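Local atomic coordinates of DUF1460 domain-containing protein (Legionella pneumophila subsp. pneumophila, PDB entry 2IM9), a protein that is of unknown function but belongs to an N-acetylmuramoyl-L-alanine amidase-like family of the papain-like peptidase clan and may cleave amide bonds in bacterial peptidoglycan. Residues A[129-141]-A[174-187]. Sequence-based numbering, arbitrary orientation.
Sequences SYINRNHFTSIDW and INKPQWYNHKTIDT
Phe136 turns an edge of its ring toward the face of Trp179, an edge-to-face pair with planes at 66°, and His135 joins them in an aromatic cluster within the amidase-like family region. The cluster ties the loop leading into helix 137-147 to short helix 176-181, which follows strand 168-175 of the antiparallel sheet. CZ of Phe136 comes closest, 3.5 Å from Trp179 CD2, while Ile174 CG2 lies over the centre of the phenyl ring as a CH-pi contact, 8° off the normal; a phenyl ring suits this corner, since its edge can point into the indole while its face takes the methyl.

With Trp179 CG anti to the backbone N (chi1 180°), the indole reaches from CB across to the loop. CG, CD1, CD2, NE1 and CE2 all lie near Phe136 CZ, CE3 and CZ3 border Phe136 CE2, and the far corner, CH2, lies above one face of the His135 imidazole near its rim, 3.5 Å from His135 CG, the two rings meeting obliquely. Arg133 CB lies near the rim of the opposite face, and His135 NE2 donates to Tyr130 O, which helps fix the ring's rotation.

Lys176, extended beyond CG, is long enough to carry CE past Ile139 CD1 and bring NZ to Asp140 OD1, a salt bridge of 2.7 Å on the syn lone pair. The other carboxylate oxygen, OD2, accepts from Phe136 N at the helix start, so Asp140 serves both the helix and the lysine. At the far end Tyr130, which also packs on Leu205 of helix 195-209, takes Tyr180 OH at its ring edge, 3.5 Å from Tyr130 CD2; its phenol supplies both an apolar ring and an acceptor for Lys183 NZ, 3.0 Å from Tyr130 OH. One water joins Tyr180 OH to Ile131 O; another, held 2.9 Å from Lys176 NZ, donates to the same carbonyl oxygen.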
loop_
_atom_site.group_PDB
_atom_site.type_symbol
_atom_site.label_atom_id
_atom_site.label_comp_id
_atom_site.label_asym_id
_atom_site.label_seq_id
_atom_site.Cartn_x
_atom_site.Cartn_y
_atom_site.Cartn_z
ATOM N N SER A 129 -1.861 -8.129 15.031
ATOM C CA SER A 129 -1.124 -7.458 16.106
ATOM C C SER A 129 -0.372 -6.296 15.504
ATOM O O SER A 129 -0.085 -6.298 14.296
ATOM C CB SER A 129 -0.146 -8.426 16.799
ATOM O OG SER A 129 0.966 -8.696 15.954
ATOM N N TYR A 130 -0.053 -5.299 16.335
ATOM C CA TYR A 130 0.749 -4.176 15.856
ATOM C C TYR A 130 2.051 -4.648 15.189
ATOM O O TYR A 130 2.368 -4.219 14.080
ATOM C CB TYR A 130 1.039 -3.153 16.963
ATOM C CG TYR A 130 1.618 -1.877 16.376
ATOM C CD1 TYR A 130 0.794 -0.814 16.033
ATOM C CD2 TYR A 130 2.981 -1.772 16.097
ATOM C CE1 TYR A 130 1.313 0.348 15.478
ATOM C CE2 TYR A 130 3.523 -0.610 15.522
ATOM C CZ TYR A 130 2.682 0.439 15.212
ATOM O OH TYR A 130 3.188 1.583 14.628
ATOM N N ILE A 131 2.795 -5.540 15.842
ATOM C CA ILE A 131 4.109 -5.897 15.308
ATOM C C ILE A 131 3.997 -6.749 14.057
ATOM O O ILE A 131 4.920 -6.755 13.259
ATOM C CB ILE A 131 5.032 -6.596 16.329
ATOM C CG1 ILE A 131 4.502 -7.989 16.669
ATOM C CG2 ILE A 131 5.241 -5.707 17.566
ATOM C CD1 ILE A 131 5.527 -8.863 17.355
ATOM N N ASN A 132 2.885 -7.478 13.903
ATOM C CA ASN A 132 2.663 -8.291 12.701
ATOM C C ASN A 132 2.119 -7.474 11.526
ATOM O O ASN A 132 2.078 -7.947 10.393
ATOM C CB ASN A 132 1.704 -9.452 12.992
ATOM C CG ASN A 132 2.367 -10.622 13.685
ATOM O OD1 ASN A 132 3.595 -10.702 13.785
ATOM N ND2 ASN A 132 1.547 -11.548 14.174
ATOM N N ARG A 133 1.655 -6.260 11.777
ATOM C CA ARG A 133 1.153 -5.444 10.678
ATOM C C ARG A 133 2.256 -5.262 9.637
ATOM O O ARG A 133 3.430 -5.109 9.977
ATOM C CB ARG A 133 0.663 -4.083 11.182
ATOM C CG ARG A 133 -0.407 -3.473 10.236
ATOM C CD ARG A 133 -0.613 -1.981 10.470
ATOM N NE ARG A 133 -1.181 -1.674 11.788
ATOM C CZ ARG A 133 -1.303 -0.443 12.286
ATOM N NH1 ARG A 133 -0.904 0.611 11.559
ATOM N NH2 ARG A 133 -1.827 -0.256 13.504
ATOM N N ASN A 134 1.883 -5.302 8.360
ATOM C CA ASN A 134 2.866 -5.116 7.292
ATOM C C ASN A 134 3.238 -3.645 7.111
ATOM O O ASN A 134 2.934 -3.042 6.085
ATOM C CB ASN A 134 2.333 -5.715 5.998
ATOM C CG ASN A 134 2.360 -7.210 6.009
ATOM O OD1 ASN A 134 3.277 -7.815 6.572
ATOM N ND2 ASN A 134 1.359 -7.839 5.359
ATOM N N HIS A 135 3.913 -3.082 8.103
ATOM C CA HIS A 135 4.240 -1.649 8.113
ATOM C C HIS A 135 5.091 -1.165 6.943
ATOM O O HIS A 135 4.874 -0.066 6.422
ATOM C CB HIS A 135 4.960 -1.268 9.412
ATOM C CG HIS A 135 4.111 -1.406 10.630
ATOM N ND1 HIS A 135 3.094 -0.523 10.936
ATOM C CD2 HIS A 135 4.135 -2.321 11.625
ATOM C CE1 HIS A 135 2.518 -0.907 12.064
ATOM N NE2 HIS A 135 3.140 -1.989 12.506
ATOM N N PHE A 136 6.085 -1.966 6.562
ATOM C CA PHE A 136 7.022 -1.548 5.515
ATOM C C PHE A 136 6.635 -2.152 4.178
ATOM O O PHE A 136 6.560 -3.374 4.017
ATOM C CB PHE A 136 8.452 -1.917 5.890
ATOM C CG PHE A 136 8.975 -1.126 7.048
ATOM C CD1 PHE A 136 9.605 0.093 6.831
ATOM C CD2 PHE A 136 8.799 -1.577 8.355
ATOM C CE1 PHE A 136 10.073 0.855 7.891
ATOM C CE2 PHE A 136 9.265 -0.814 9.452
ATOM C CZ PHE A 136 9.901 0.406 9.213
ATOM N N THR A 137 6.367 -1.287 3.223
ATOM C CA THR A 137 5.916 -1.734 1.908
ATOM C C THR A 137 6.844 -2.756 1.260
ATOM O O THR A 137 6.368 -3.710 0.611
ATOM C CB THR A 137 5.638 -0.522 1.003
ATOM O OG1 THR A 137 4.721 0.333 1.705
ATOM C CG2 THR A 137 4.992 -0.954 -0.306
ATOM N N SER A 138 8.150 -2.582 1.415
ATOM C CA SER A 138 9.073 -3.514 0.749
ATOM C C SER A 138 9.233 -4.816 1.530
ATOM O O SER A 138 8.766 -5.884 1.090
ATOM C CB SER A 138 10.424 -2.852 0.473
ATOM O OG SER A 138 11.042 -2.409 1.663
ATOM N N ILE A 139 9.859 -4.731 2.700
ATOM C CA ILE A 139 10.296 -5.940 3.396
ATOM C C ILE A 139 9.169 -6.691 4.100
ATOM O O ILE A 139 9.315 -7.880 4.429
ATOM C CB ILE A 139 11.464 -5.635 4.363
ATOM C CG1 ILE A 139 11.052 -4.585 5.381
ATOM C CG2 ILE A 139 12.691 -5.157 3.583
ATOM C CD1 ILE A 139 11.293 -5.016 6.782
ATOM N N ASP A 140 8.047 -6.001 4.337
ATOM C CA ASP A 140 6.858 -6.660 4.881
ATOM C C ASP A 140 5.830 -6.941 3.783
ATOM O O ASP A 140 5.568 -8.091 3.442
ATOM C CB ASP A 140 6.190 -5.812 5.963
ATOM C CG ASP A 140 7.048 -5.620 7.194
ATOM O OD1 ASP A 140 7.808 -6.537 7.579
ATOM O OD2 ASP A 140 6.915 -4.545 7.801
ATOM N N TRP A 141 5.233 -5.885 3.238
ATOM C CA TRP A 141 4.037 -6.046 2.406
ATOM C C TRP A 141 4.345 -6.729 1.087
ATOM O O TRP A 141 3.720 -7.762 0.757
ATOM C CB TRP A 141 3.370 -4.684 2.155
ATOM C CG TRP A 141 1.969 -4.759 1.590
ATOM C CD1 TRP A 141 0.813 -5.012 2.286
ATOM C CD2 TRP A 141 1.570 -4.507 0.233
ATOM N NE1 TRP A 141 -0.272 -4.976 1.439
ATOM C CE2 TRP A 141 0.161 -4.675 0.171
ATOM C CE3 TRP A 141 2.265 -4.190 -0.935
ATOM C CZ2 TRP A 141 -0.565 -4.511 -1.013
ATOM C CZ3 TRP A 141 1.546 -4.026 -2.123
ATOM C CH2 TRP A 141 0.137 -4.180 -2.150
ATOM N N ILE A 174 16.393 -1.581 6.492
ATOM C CA ILE A 174 15.217 -1.357 7.339
ATOM C C ILE A 174 15.515 -1.935 8.702
ATOM O O ILE A 174 15.548 -3.156 8.878
ATOM C CB ILE A 174 13.916 -2.025 6.793
ATOM C CG1 ILE A 174 13.653 -1.672 5.320
ATOM C CG2 ILE A 174 12.725 -1.674 7.693
ATOM C CD1 ILE A 174 13.359 -0.215 5.044
ATOM N N ASN A 175 15.730 -1.053 9.665
ATOM C CA ASN A 175 16.145 -1.448 11.009
ATOM C C ASN A 175 14.911 -1.326 11.907
ATOM O O ASN A 175 14.607 -0.232 12.396
ATOM C CB ASN A 175 17.265 -0.495 11.467
ATOM C CG ASN A 175 17.867 -0.879 12.819
ATOM O OD1 ASN A 175 17.170 -1.373 13.700
ATOM N ND2 ASN A 175 19.176 -0.614 12.993
ATOM N N LYS A 176 14.181 -2.430 12.089
ATOM C CA LYS A 176 12.940 -2.361 12.879
ATOM C C LYS A 176 13.170 -1.914 14.328
ATOM O O LYS A 176 12.451 -1.026 14.816
ATOM C CB LYS A 176 12.155 -3.672 12.809
ATOM C CG LYS A 176 11.435 -3.836 11.495
ATOM C CD LYS A 176 10.449 -5.011 11.534
ATOM C CE LYS A 176 9.814 -5.177 10.161
ATOM N NZ LYS A 176 8.964 -6.412 10.047
ATOM N N PRO A 177 14.180 -2.493 15.023
ATOM C CA PRO A 177 14.370 -2.014 16.403
ATOM C C PRO A 177 14.632 -0.514 16.515
ATOM O O PRO A 177 14.112 0.131 17.434
ATOM C CB PRO A 177 15.561 -2.843 16.907
ATOM C CG PRO A 177 15.487 -4.107 16.093
ATOM C CD PRO A 177 15.109 -3.592 14.705
ATOM N N GLN A 178 15.393 0.064 15.585
ATOM C CA GLN A 178 15.616 1.509 15.645
ATOM C C GLN A 178 14.350 2.309 15.277
ATOM O O GLN A 178 14.071 3.393 15.830
ATOM C CB GLN A 178 16.800 1.916 14.758
ATOM C CG GLN A 178 17.294 3.329 15.066
ATOM C CD GLN A 178 17.780 3.466 16.514
ATOM O OE1 GLN A 178 17.072 4.001 17.353
ATOM N NE2 GLN A 178 18.957 2.945 16.803
ATOM N N TRP A 179 13.552 1.771 14.358
ATOM C CA TRP A 179 12.289 2.411 14.017
ATOM C C TRP A 179 11.380 2.414 15.261
ATOM O O TRP A 179 10.761 3.440 15.583
ATOM C CB TRP A 179 11.645 1.650 12.863
ATOM C CG TRP A 179 10.317 2.177 12.382
ATOM C CD1 TRP A 179 10.082 3.350 11.709
ATOM C CD2 TRP A 179 9.056 1.500 12.468
ATOM N NE1 TRP A 179 8.737 3.454 11.394
ATOM C CE2 TRP A 179 8.085 2.335 11.855
ATOM C CE3 TRP A 179 8.652 0.274 13.013
ATOM C CZ2 TRP A 179 6.720 1.977 11.769
ATOM C CZ3 TRP A 179 7.285 -0.086 12.933
ATOM C CH2 TRP A 179 6.341 0.772 12.318
ATOM N N TYR A 180 11.326 1.289 15.974
ATOM C CA TYR A 180 10.513 1.242 17.197
ATOM C C TYR A 180 11.028 2.235 18.216
ATOM O O TYR A 180 10.235 2.971 18.804
ATOM C CB TYR A 180 10.405 -0.172 17.789
ATOM C CG TYR A 180 9.306 -0.941 17.124
ATOM C CD1 TYR A 180 9.551 -1.667 15.959
ATOM C CD2 TYR A 180 7.988 -0.892 17.618
ATOM C CE1 TYR A 180 8.527 -2.365 15.326
ATOM C CE2 TYR A 180 6.953 -1.570 16.982
ATOM C CZ TYR A 180 7.226 -2.287 15.834
ATOM O OH TYR A 180 6.209 -2.939 15.200
ATOM N N ASN A 181 12.349 2.304 18.359
ATOM C CA ASN A 181 12.971 3.158 19.368
ATOM C C ASN A 181 12.621 4.622 19.171
ATOM O O ASN A 181 12.479 5.371 20.139
ATOM C CB ASN A 181 14.487 2.956 19.387
ATOM C CG ASN A 181 15.157 3.736 20.487
ATOM O OD1 ASN A 181 14.820 3.609 21.681
ATOM N ND2 ASN A 181 16.105 4.562 20.101
ATOM N N HIS A 182 12.467 5.016 17.909
ATOM C CA HIS A 182 12.100 6.400 17.545
ATOM C C HIS A 182 10.626 6.784 17.760
ATOM O O HIS A 182 10.250 7.947 17.594
ATOM C CB HIS A 182 12.464 6.662 16.084
ATOM C CG HIS A 182 13.832 7.246 15.902
ATOM N ND1 HIS A 182 14.986 6.504 16.034
ATOM C CD2 HIS A 182 14.228 8.508 15.614
ATOM C CE1 HIS A 182 16.035 7.277 15.793
ATOM N NE2 HIS A 182 15.600 8.499 15.539
ATOM N N LYS A 183 9.776 5.815 18.079
ATOM C CA LYS A 183 8.352 6.125 18.204
ATOM C C LYS A 183 8.005 6.990 19.406
ATOM O O LYS A 183 8.686 6.961 20.435
ATOM C CB LYS A 183 7.526 4.844 18.255
ATOM C CG LYS A 183 7.520 4.096 16.943
ATOM C CD LYS A 183 6.710 2.804 17.068
ATOM C CE LYS A 183 6.445 2.158 15.691
ATOM N NZ LYS A 183 5.754 3.115 14.754
ATOM N N THR A 184 6.928 7.745 19.251
ATOM C CA THR A 184 6.398 8.575 20.334
ATOM C C THR A 184 5.021 8.061 20.724
ATOM O O THR A 184 4.509 7.123 20.121
ATOM C CB THR A 184 6.247 10.044 19.897
ATOM O OG1 THR A 184 5.232 10.138 18.898
ATOM C CG2 THR A 184 7.565 10.596 19.340
ATOM N N ILE A 185 4.405 8.714 21.706
ATOM C CA ILE A 185 3.053 8.317 22.131
ATOM C C ILE A 185 2.008 8.402 21.015
ATOM O O ILE A 185 0.933 7.787 21.128
ATOM C CB ILE A 185 2.589 9.076 23.397
ATOM C CG1 ILE A 185 2.557 10.586 23.161
ATOM C CG2 ILE A 185 3.479 8.704 24.589
ATOM C CD1 ILE A 185 1.795 11.320 24.243
ATOM N N ASP A 186 2.318 9.127 19.936
ATOM C CA ASP A 186 1.403 9.246 18.780
ATOM C C ASP A 186 1.131 7.893 18.117
ATOM O O ASP A 186 0.123 7.708 17.443
ATOM C CB ASP A 186 1.965 10.206 17.728
ATOM C CG ASP A 186 1.729 11.665 18.079
ATOM O OD1 ASP A 186 1.198 11.959 19.178
ATOM O OD2 ASP A 186 2.104 12.507 17.236
ATOM N N THR A 187 2.031 6.949 18.312
ATOM C CA THR A 187 1.802 5.587 17.836
ATOM C C THR A 187 0.645 4.904 18.557
ATOM O O THR A 187 -0.035 4.058 17.978
ATOM C CB THR A 187 3.079 4.738 17.986
ATOM O OG1 THR A 187 3.998 5.138 16.971
ATOM C CG2 THR A 187 2.788 3.254 17.813
HETATM O O HOH W 1 6.863 -4.535 13.116
HETATM O O HOH W 2 7.779 -7.384 12.501
HETATM O O HOH W 3 6.282 -4.760 10.408
#